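Local coordinates for protein giardin subunit alpha-1 (Giardia intestinalis, PDB 4EVF) that is an annexin that binds phospholipids such as phosphatidylserine in a calcium-dependent way and takes part in parasite attachment and in cytoskeletal rearrangement during the change from trophozoite to cyst, at residues E20-E29 / R283-R293; N236-E245 / D275-M284. One frame throughout, in Å; residues are numbered along the deposited sequence.

Contact 1: E20-E29 / R283-R293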
loop_
_atom_site.group_PDB
_atom_site.type_symbol
_atom_site.label_atom_id
_atom_site.label_comp_id
_atom_site.label_asym_id
_atom_site.label_seq_id
_atom_site.Cartn_x
_atom_site.Cartn_y
_atom_site.Cartn_z
ATOM N N GLU A 20 -3.059 -23.762 -3.269
ATOM C CA GLU A 20 -2.719 -22.346 -3.096
ATOM C C GLU A 20 -3.811 -21.386 -3.549
ATOM O O GLU A 20 -4.144 -20.424 -2.845
ATOM C CB GLU A 20 -1.412 -22.015 -3.817
ATOM C CG GLU A 20 -0.181 -22.527 -3.111
ATOM C CD GLU A 20 1.096 -22.126 -3.825
ATOM O OE1 GLU A 20 1.084 -22.009 -5.071
ATOM O OE2 GLU A 20 2.109 -21.919 -3.134
ATOM N N VAL A 21 -4.361 -21.632 -4.731
ATOM C CA VAL A 21 -5.413 -20.761 -5.228
ATOM C C VAL A 21 -6.630 -20.812 -4.303
ATOM O O VAL A 21 -7.303 -19.801 -4.091
ATOM C CB VAL A 21 -5.808 -21.088 -6.680
ATOM C CG1 VAL A 21 -6.958 -20.207 -7.120
ATOM C CG2 VAL A 21 -4.619 -20.888 -7.609
ATOM N N GLN A 22 -6.907 -21.987 -3.742
ATOM C CA GLN A 22 -8.036 -22.123 -2.824
ATOM C C GLN A 22 -7.824 -21.334 -1.524
ATOM O O GLN A 22 -8.764 -20.736 -0.991
ATOM C CB GLN A 22 -8.332 -23.595 -2.523
ATOM C CG GLN A 22 -9.504 -23.812 -1.579
ATOM C CD GLN A 22 -10.806 -23.209 -2.087
ATOM O OE1 GLN A 22 -10.899 -22.768 -3.235
ATOM N NE2 GLN A 22 -11.822 -23.186 -1.228
ATOM N N ILE A 23 -6.601 -21.327 -1.011
ATOM C CA ILE A 23 -6.308 -20.505 0.160
ATOM C C ILE A 23 -6.455 -19.031 -0.203
ATOM O O ILE A 23 -7.048 -18.250 0.545
ATOM C CB ILE A 23 -4.904 -20.785 0.717
ATOM C CG1 ILE A 23 -4.800 -22.241 1.180
ATOM C CG2 ILE A 23 -4.544 -19.790 1.823
ATOM C CD1 ILE A 23 -3.375 -22.705 1.388
ATOM N N ALA A 24 -5.926 -18.657 -1.364
ATOM C CA ALA A 24 -6.065 -17.301 -1.862
ATOM C C ALA A 24 -7.534 -16.946 -2.038
ATOM O O ALA A 24 -7.954 -15.839 -1.703
ATOM C CB ALA A 24 -5.293 -17.125 -3.193
ATOM N N PHE A 25 -8.324 -17.887 -2.540
ATOM C CA PHE A 25 -9.729 -17.589 -2.792
ATOM C C PHE A 25 -10.489 -17.316 -1.495
ATOM O O PHE A 25 -11.296 -16.380 -1.419
ATOM C CB PHE A 25 -10.430 -18.704 -3.571
ATOM C CG PHE A 25 -11.903 -18.457 -3.743
ATOM C CD1 PHE A 25 -12.350 -17.457 -4.586
ATOM C CD2 PHE A 25 -12.837 -19.196 -3.031
ATOM C CE1 PHE A 25 -13.703 -17.205 -4.730
ATOM C CE2 PHE A 25 -14.188 -18.954 -3.173
ATOM C CZ PHE A 25 -14.624 -17.956 -4.023
ATOM N N ILE A 26 -10.245 -18.151 -0.491
ATOM C CA ILE A 26 -10.873 -17.965 0.814
ATOM C C ILE A 26 -10.422 -16.647 1.425
ATOM O O ILE A 26 -11.229 -15.891 1.959
ATOM C CB ILE A 26 -10.544 -19.114 1.781
ATOM C CG1 ILE A 26 -11.152 -20.427 1.273
ATOM C CG2 ILE A 26 -11.069 -18.791 3.168
ATOM C CD1 ILE A 26 -10.508 -21.667 1.845
ATOM N N ALA A 27 -9.127 -16.360 1.343
ATOM C CA ALA A 27 -8.626 -15.111 1.892
ATOM C C ALA A 27 -9.293 -13.925 1.202
ATOM O O ALA A 27 -9.571 -12.910 1.838
ATOM C CB ALA A 27 -7.113 -15.035 1.768
ATOM N N SER A 28 -9.568 -14.074 -0.096
ATOM C CA SER A 28 -10.078 -12.979 -0.924
ATOM C C SER A 28 -11.526 -12.632 -0.581
ATOM O O SER A 28 -12.015 -11.550 -0.898
ATOM C CB SER A 28 -9.994 -13.363 -2.401
ATOM O OG SER A 28 -11.094 -14.172 -2.792
ATOM N N GLU A 29 -12.207 -13.574 0.060
ATOM C CA GLU A 29 -13.620 -13.437 0.381
ATOM C C GLU A 29 -13.879 -12.540 1.592
ATOM O O GLU A 29 -15.014 -12.130 1.829
ATOM C CB GLU A 29 -14.202 -14.822 0.661
ATOM C CG GLU A 29 -14.306 -15.709 -0.550
ATOM C CD GLU A 29 -15.390 -15.232 -1.481
ATOM O OE1 GLU A 29 -15.108 -14.363 -2.332
ATOM O OE2 GLU A 29 -16.536 -15.707 -1.340
ATOM N N ARG A 283 2.522 -19.828 -11.143
ATOM C CA ARG A 283 2.114 -20.001 -9.746
ATOM C C ARG A 283 1.542 -18.705 -9.154
ATOM O O ARG A 283 0.411 -18.679 -8.663
ATOM C CB ARG A 283 3.306 -20.501 -8.916
ATOM C CG ARG A 283 2.994 -20.808 -7.455
ATOM C CD ARG A 283 4.267 -21.138 -6.694
ATOM N NE ARG A 283 4.032 -21.413 -5.276
ATOM C CZ ARG A 283 4.992 -21.413 -4.356
ATOM N NH1 ARG A 283 6.242 -21.143 -4.704
ATOM N NH2 ARG A 283 4.705 -21.672 -3.087
ATOM N N MET A 284 2.320 -17.630 -9.216
ATOM C CA MET A 284 1.939 -16.366 -8.584
ATOM C C MET A 284 0.708 -15.715 -9.199
ATOM O O MET A 284 -0.144 -15.181 -8.483
ATOM C CB MET A 284 3.102 -15.372 -8.643
ATOM C CG MET A 284 2.739 -13.973 -8.165
ATOM S SD MET A 284 2.363 -13.926 -6.384
ATOM C CE MET A 284 3.980 -14.277 -5.704
ATOM N N ALA A 285 0.618 -15.735 -10.526
ATOM C CA ALA A 285 -0.442 -14.998 -11.210
ATOM C C ALA A 285 -1.875 -15.370 -10.790
ATOM O O ALA A 285 -2.689 -14.487 -10.514
ATOM C CB ALA A 285 -0.277 -15.086 -12.722
ATOM N N PRO A 286 -2.201 -16.672 -10.768
ATOM C CA PRO A 286 -3.572 -17.012 -10.373
ATOM C C PRO A 286 -3.864 -16.572 -8.938
ATOM O O PRO A 286 -4.990 -16.199 -8.617
ATOM C CB PRO A 286 -3.616 -18.546 -10.496
ATOM C CG PRO A 286 -2.195 -18.987 -10.579
ATOM C CD PRO A 286 -1.440 -17.855 -11.210
ATOM N N ILE A 287 -2.849 -16.624 -8.091
ATOM C CA ILE A 287 -3.005 -16.176 -6.719
ATOM C C ILE A 287 -3.377 -14.696 -6.701
ATOM O O ILE A 287 -4.358 -14.315 -6.066
ATOM C CB ILE A 287 -1.741 -16.431 -5.888
ATOM C CG1 ILE A 287 -1.542 -17.936 -5.684
ATOM C CG2 ILE A 287 -1.822 -15.693 -4.551
ATOM C CD1 ILE A 287 -0.204 -18.305 -5.078
ATOM N N LEU A 288 -2.610 -13.866 -7.413
ATOM C CA LEU A 288 -2.886 -12.432 -7.429
ATOM C C LEU A 288 -4.254 -12.102 -8.034
ATOM O O LEU A 288 -5.020 -11.321 -7.455
ATOM C CB LEU A 288 -1.765 -11.648 -8.137
ATOM C CG LEU A 288 -0.365 -11.624 -7.515
ATOM C CD1 LEU A 288 0.604 -10.796 -8.392
ATOM C CD2 LEU A 288 -0.386 -11.099 -6.066
ATOM N N ARG A 289 -4.571 -12.706 -9.169
ATOM C CA ARG A 289 -5.849 -12.476 -9.806
ATOM C C ARG A 289 -7.025 -12.878 -8.889
ATOM O O ARG A 289 -8.024 -12.259 -8.897
ATOM C CB ARG A 289 -5.982 -13.141 -11.178
ATOM C CG ARG A 289 -5.184 -12.518 -12.308
ATOM C CD ARG A 289 -5.334 -13.290 -13.602
ATOM N NE ARG A 289 -6.488 -12.813 -14.306
ATOM C CZ ARG A 289 -6.838 -13.144 -15.532
ATOM N NH1 ARG A 289 -6.109 -13.949 -16.240
ATOM N NH2 ARG A 289 -7.909 -12.630 -16.055
ATOM N N THR A 290 -6.876 -13.919 -8.116
ATOM C CA THR A 290 -7.904 -14.307 -7.152
ATOM C C THR A 290 -8.090 -13.205 -6.099
ATOM O O THR A 290 -9.206 -12.721 -5.865
ATOM C CB THR A 290 -7.550 -15.630 -6.451
ATOM O OG1 THR A 290 -7.349 -16.658 -7.429
ATOM C CG2 THR A 290 -8.670 -16.050 -5.506
ATOM N N LEU A 291 -6.986 -12.803 -5.480
ATOM C CA LEU A 291 -7.025 -11.817 -4.400
ATOM C C LEU A 291 -7.542 -10.456 -4.847
ATOM O O LEU A 291 -8.217 -9.774 -4.074
ATOM C CB LEU A 291 -5.661 -11.687 -3.717
ATOM C CG LEU A 291 -5.138 -12.948 -3.017
ATOM C CD1 LEU A 291 -3.640 -12.863 -2.738
ATOM C CD2 LEU A 291 -5.921 -13.209 -1.719
ATOM N N TRP A 292 -7.240 -10.066 -6.089
ATOM C CA TRP A 292 -7.636 -8.756 -6.600
ATOM C C TRP A 292 -8.979 -8.797 -7.323
ATOM O O TRP A 292 -9.486 -7.775 -7.771
ATOM C CB TRP A 292 -6.538 -8.141 -7.477
ATOM C CG TRP A 292 -5.390 -7.660 -6.666
ATOM C CD1 TRP A 292 -4.193 -8.294 -6.472
ATOM C CD2 TRP A 292 -5.341 -6.458 -5.889
ATOM N NE1 TRP A 292 -3.399 -7.547 -5.634
ATOM C CE2 TRP A 292 -4.075 -6.411 -5.272
ATOM C CE3 TRP A 292 -6.239 -5.402 -5.676
ATOM C CZ2 TRP A 292 -3.687 -5.360 -4.444
ATOM C CZ3 TRP A 292 -5.849 -4.354 -4.853
ATOM C CH2 TRP A 292 -4.585 -4.345 -4.245
ATOM N N ARG A 293 -9.560 -9.990 -7.388
ATOM C CA ARG A 293 -10.878 -10.211 -7.974
ATOM C C ARG A 293 -10.931 -9.836 -9.449
ATOM O O ARG A 293 -11.851 -9.158 -9.903
ATOM C CB ARG A 293 -11.974 -9.488 -7.181
ATOM C CG ARG A 293 -12.236 -10.119 -5.831
ATOM C CD ARG A 293 -13.448 -9.497 -5.137
ATOM N NE ARG A 293 -13.504 -9.904 -3.740
ATOM C CZ ARG A 293 -14.307 -9.354 -2.833
ATOM N NH1 ARG A 293 -15.127 -8.367 -3.176
ATOM N NH2 ARG A 293 -14.287 -9.785 -1.577
HETATM O O HOH W 1 -9.917 -9.746 -1.878
HETATM O O HOH W 2 -13.440 -12.975 -3.567
#
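Thr-290 is a knob set in the hole made by Val-21, Ala-24, Phe-25 and Ser-28. This single knob-into-hole fit joins two nearly parallel helices, 16° apart, that belong to the predicted first and fourth annexin repeats and so bring the two ends of the chain together. The methyl CG2 leads, anti to the backbone N, and lies 3.3 Å from Phe-25 CA, at the edge of the Phe-25 ring, near its plane. Threonine suits this buried place because its other branch, OG1, is satisfied within its own helix by donating to Pro-286 O. Ala-24 is small enough for Ile-287 and Leu-291 to close over it, with Leu-291 CD2 3.3 Å from Ala-24 O. Beside this, Val-21 CG2 packs on Pro-286 CB at 3.9 Å.

Salt-bridged and hydrogen-bonded groups close both ends. Arg-283, stretched from CG to NE, meets the Glu-20 carboxylate side-on and nearly coplanar: NE reaches OE1 at 3.0 Å and NH2 reaches OE2 at 2.6 Å, both through syn lone pairs, while NH1 serves Gly-60 O. At the other end Arg-293, with positive phi, follows its helix in a Schellman motif, and its NH2 donates in the carbonyl plane to Ser-28 O at 3.0 Å.

Contact 2: N236-E245 / D275-M284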
loop_
_atom_site.group_PDB
_atom_site.type_symbol
_atom_site.label_atom_id
_atom_site.label_comp_id
_atom_site.label_asym_id
_atom_site.label_seq_id
_atom_site.Cartn_x
_atom_site.Cartn_y
_atom_site.Cartn_z
ATOM N N ASN A 236 0.431 -1.532 -11.499
ATOM C CA ASN A 236 0.939 -1.329 -12.846
ATOM C C ASN A 236 2.486 -1.255 -12.864
ATOM O O ASN A 236 3.135 -1.861 -13.721
ATOM C CB ASN A 236 0.280 -0.093 -13.464
ATOM C CG ASN A 236 0.709 0.142 -14.896
ATOM O OD1 ASN A 236 1.480 1.064 -15.173
ATOM N ND2 ASN A 236 0.213 -0.689 -15.813
ATOM N N CYS A 237 3.060 -0.524 -11.908
ATOM C CA CYS A 237 4.504 -0.468 -11.732
ATOM C C CYS A 237 5.076 -1.872 -11.568
ATOM O O CYS A 237 6.047 -2.230 -12.234
ATOM C CB CYS A 237 4.895 0.399 -10.525
ATOM S SG CYS A 237 4.499 2.173 -10.641
ATOM N N ALA A 238 4.474 -2.670 -10.686
ATOM C CA ALA A 238 4.924 -4.046 -10.491
ATOM C C ALA A 238 4.844 -4.854 -11.781
ATOM O O ALA A 238 5.724 -5.666 -12.073
ATOM C CB ALA A 238 4.108 -4.739 -9.374
ATOM N N CYS A 239 3.786 -4.660 -12.552
ATOM C CA CYS A 239 3.683 -5.398 -13.804
ATOM C C CYS A 239 4.821 -4.979 -14.731
ATOM O O CYS A 239 5.558 -5.826 -15.260
ATOM C CB CYS A 239 2.325 -5.174 -14.461
ATOM S SG CYS A 239 0.957 -6.041 -13.638
ATOM N N ASN A 240 4.973 -3.668 -14.899
ATOM C CA ASN A 240 6.027 -3.103 -15.744
ATOM C C ASN A 240 7.468 -3.393 -15.300
ATOM O O ASN A 240 8.384 -3.425 -16.123
ATOM C CB ASN A 240 5.812 -1.596 -15.905
ATOM C CG ASN A 240 4.492 -1.274 -16.569
ATOM O OD1 ASN A 240 3.920 -2.113 -17.272
ATOM N ND2 ASN A 240 3.995 -0.058 -16.354
ATOM N N ASP A 241 7.678 -3.586 -14.005
ATOM C CA ASP A 241 8.993 -3.959 -13.504
ATOM C C ASP A 241 9.186 -5.469 -13.587
ATOM O O ASP A 241 9.716 -6.090 -12.660
ATOM C CB ASP A 241 9.182 -3.499 -12.058
ATOM C CG ASP A 241 9.222 -1.992 -11.924
ATOM O OD1 ASP A 241 9.340 -1.296 -12.961
ATOM O OD2 ASP A 241 9.144 -1.502 -10.776
ATOM N N LYS A 242 8.730 -6.050 -14.692
ATOM C CA LYS A 242 8.887 -7.477 -14.955
ATOM C C LYS A 242 8.327 -8.356 -13.839
ATOM O O LYS A 242 8.982 -9.305 -13.398
ATOM C CB LYS A 242 10.358 -7.819 -15.235
ATOM C CG LYS A 242 10.937 -7.086 -16.439
ATOM C CD LYS A 242 12.166 -7.810 -16.989
ATOM C CE LYS A 242 12.701 -7.141 -18.250
ATOM N NZ LYS A 242 13.905 -7.854 -18.789
ATOM N N GLY A 243 7.117 -8.033 -13.388
ATOM C CA GLY A 243 6.421 -8.835 -12.395
ATOM C C GLY A 243 7.111 -8.823 -11.045
ATOM O O GLY A 243 7.619 -9.843 -10.583
ATOM N N ASP A 244 7.135 -7.653 -10.417
ATOM C CA ASP A 244 7.746 -7.471 -9.110
ATOM C C ASP A 244 6.952 -8.232 -8.054
ATOM O O ASP A 244 5.938 -7.728 -7.554
ATOM C CB ASP A 244 7.749 -5.977 -8.756
ATOM C CG ASP A 244 8.511 -5.678 -7.486
ATOM O OD1 ASP A 244 8.696 -6.586 -6.640
ATOM O OD2 ASP A 244 8.930 -4.516 -7.329
ATOM N N GLU A 245 7.413 -9.433 -7.716
ATOM C CA GLU A 245 6.741 -10.249 -6.704
ATOM C C GLU A 245 6.774 -9.614 -5.316
ATOM O O GLU A 245 5.795 -9.690 -4.568
ATOM C CB GLU A 245 7.335 -11.656 -6.651
ATOM C CG GLU A 245 7.014 -12.492 -7.881
ATOM C CD GLU A 245 7.184 -13.991 -7.630
ATOM O OE1 GLU A 245 8.021 -14.371 -6.779
ATOM O OE2 GLU A 245 6.470 -14.781 -8.282
ATOM N N ASP A 275 -2.900 -8.014 -17.507
ATOM C CA ASP A 275 -1.531 -7.604 -17.195
ATOM C C ASP A 275 -0.848 -8.494 -16.163
ATOM O O ASP A 275 0.333 -8.825 -16.301
ATOM C CB ASP A 275 -1.479 -6.137 -16.747
ATOM C CG ASP A 275 -1.747 -5.172 -17.890
ATOM O OD1 ASP A 275 -1.840 -5.639 -19.046
ATOM O OD2 ASP A 275 -1.868 -3.953 -17.635
ATOM N N ILE A 276 -1.576 -8.874 -15.117
ATOM C CA ILE A 276 -1.004 -9.772 -14.122
ATOM C C ILE A 276 -0.691 -11.114 -14.761
ATOM O O ILE A 276 0.326 -11.748 -14.461
ATOM C CB ILE A 276 -1.951 -9.983 -12.935
ATOM C CG1 ILE A 276 -1.992 -8.712 -12.081
ATOM C CG2 ILE A 276 -1.495 -11.180 -12.116
ATOM C CD1 ILE A 276 -3.049 -8.734 -10.954
ATOM N N GLU A 277 -1.581 -11.533 -15.650
ATOM C CA GLU A 277 -1.434 -12.794 -16.359
ATOM C C GLU A 277 -0.101 -12.826 -17.095
ATOM O O GLU A 277 0.665 -13.791 -17.012
ATOM C CB GLU A 277 -2.582 -12.942 -17.356
ATOM C CG GLU A 277 -3.493 -14.105 -17.073
ATOM C CD GLU A 277 -2.840 -15.426 -17.388
ATOM O OE1 GLU A 277 -2.039 -15.466 -18.344
ATOM O OE2 GLU A 277 -3.120 -16.417 -16.681
ATOM N N ARG A 278 0.186 -11.739 -17.792
ATOM C CA ARG A 278 1.387 -11.665 -18.608
ATOM C C ARG A 278 2.655 -11.558 -17.768
ATOM O O ARG A 278 3.638 -12.263 -18.012
ATOM C CB ARG A 278 1.285 -10.476 -19.557
ATOM C CG ARG A 278 2.442 -10.378 -20.528
ATOM C CD ARG A 278 2.341 -9.128 -21.382
ATOM N NE ARG A 278 2.713 -7.944 -20.627
ATOM C CZ ARG A 278 1.838 -7.066 -20.158
ATOM N NH1 ARG A 278 0.547 -7.238 -20.400
ATOM N NH2 ARG A 278 2.256 -6.010 -19.472
ATOM N N CYS A 279 2.618 -10.689 -16.763
ATOM C CA CYS A 279 3.831 -10.260 -16.078
ATOM C C CYS A 279 4.300 -11.180 -14.958
ATOM O O CYS A 279 5.478 -11.174 -14.603
ATOM C CB CYS A 279 3.649 -8.823 -15.574
ATOM S SG CYS A 279 3.264 -7.692 -16.946
ATOM N N PHE A 280 3.384 -11.980 -14.420
ATOM C CA PHE A 280 3.699 -12.899 -13.326
ATOM C C PHE A 280 3.651 -14.376 -13.750
ATOM O O PHE A 280 2.936 -14.734 -14.679
ATOM C CB PHE A 280 2.770 -12.615 -12.132
ATOM C CG PHE A 280 3.037 -11.286 -11.496
ATOM C CD1 PHE A 280 3.918 -11.182 -10.431
ATOM C CD2 PHE A 280 2.453 -10.138 -11.994
ATOM C CE1 PHE A 280 4.198 -9.955 -9.862
ATOM C CE2 PHE A 280 2.729 -8.903 -11.430
ATOM C CZ PHE A 280 3.604 -8.813 -10.365
ATOM N N ASP A 281 4.423 -15.224 -13.070
ATOM C CA ASP A 281 4.540 -16.631 -13.469
ATOM C C ASP A 281 3.306 -17.475 -13.170
ATOM O O ASP A 281 2.326 -16.997 -12.585
ATOM C CB ASP A 281 5.812 -17.297 -12.910
ATOM C CG ASP A 281 5.722 -17.616 -11.416
ATOM O OD1 ASP A 281 4.609 -17.868 -10.906
ATOM O OD2 ASP A 281 6.780 -17.615 -10.746
ATOM N N LYS A 282 3.382 -18.739 -13.585
ATOM C CA LYS A 282 2.258 -19.668 -13.549
ATOM C C LYS A 282 1.661 -19.850 -12.155
ATOM O O LYS A 282 0.455 -20.038 -12.017
ATOM C CB LYS A 282 2.701 -21.032 -14.085
ATOM C CG LYS A 282 1.689 -21.673 -14.998
ATOM C CD LYS A 282 2.283 -22.858 -15.739
ATOM C CE LYS A 282 2.529 -24.035 -14.820
ATOM N NZ LYS A 282 3.092 -25.179 -15.595
ATOM N N ARG A 283 2.522 -19.828 -11.143
ATOM C CA ARG A 283 2.114 -20.001 -9.746
ATOM C C ARG A 283 1.542 -18.705 -9.154
ATOM O O ARG A 283 0.411 -18.679 -8.663
ATOM C CB ARG A 283 3.306 -20.501 -8.916
ATOM C CG ARG A 283 2.994 -20.808 -7.455
ATOM C CD ARG A 283 4.267 -21.138 -6.694
ATOM N NE ARG A 283 4.032 -21.413 -5.276
ATOM C CZ ARG A 283 4.992 -21.413 -4.356
ATOM N NH1 ARG A 283 6.242 -21.143 -4.704
ATOM N NH2 ARG A 283 4.705 -21.672 -3.087
ATOM N N MET A 284 2.320 -17.630 -9.216
ATOM C CA MET A 284 1.939 -16.366 -8.584
ATOM C C MET A 284 0.708 -15.715 -9.199
ATOM O O MET A 284 -0.144 -15.181 -8.483
ATOM C CB MET A 284 3.102 -15.372 -8.643
ATOM C CG MET A 284 2.739 -13.973 -8.165
ATOM S SD MET A 284 2.363 -13.926 -6.384
ATOM C CE MET A 284 3.980 -14.277 -5.704
HETATM O O HOH W 3 5.638 -14.288 -10.853
#
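Two loops of the predicted fourth annexin repeat meet here, the turn after helix 227-240 and the one after helix 272-279, with Gly-243 of the first lying on the Phe-280 ring of the second. By their order in the repeat they correspond to the AB and DE loops of annexins. Gly-243 CA stands 3.6 Å from the ring centroid and 19° off its normal, a CH-pi contact, and also gives a CA-H...O contact to Cys-279 O at 3.4 Å. Glycine suits the place twice over: its phi is positive, and the place a CB would take is already filled by Cys-279 O.

Phe-280 holds its CG beside the backbone N (chi1 -68°), which carries the ring in under the loop. Asp-244 O lies in the ring plane at its edge, and Cys-239 SG is likewise at the edge, a sulfur-aromatic contact 5.4 Å from the centroid. Cysteine is small and apolar enough to fit here, Cys-239 CB touching Cys-279 SG at 3.7 Å.

Outward the chemistry turns acidic. Glu-245 OE2 lies 3.8 Å from Asp-281 OD2, and their like charges would be expected to repel. A water donates to Glu-245 OE2 and accepts from Asp-281 N, while Glu-245 OE2 also lies 3.4 Å from Met-284 CB. Asp-281 OD1 caps the next helix, taking Met-284 N in a nearly straight bond (169°). Asp-244 caps helix 245-255 through Arg-247 N. In annexins generally, the convex, calcium-binding face is where such AB and DE loops lie side by side.

How the contacts relate
Helix 284-292 ties the two contacts together: it packs against helix 20-28 in contact 1, and the turn that starts it belongs to contact 2, so Arg-283 and Met-284 are shared. Both are partly buried and lie on the same side of the chain's centre, their centres about 14 Å apart. Contact 2 is local, joining two loops within one repeat, and is nested inside the long chain excursion that contact 1 closes between the first and fourth repeats. The chemistry follows: contact 1 is an aliphatic helix-helix seam finished by arginine bonds, whereas contact 2 rests on glycine, cysteines and one aromatic ring, with carboxylates at its outer edge. Leu-288 CD1 touches Phe-280 CD1 at 3.9 Å.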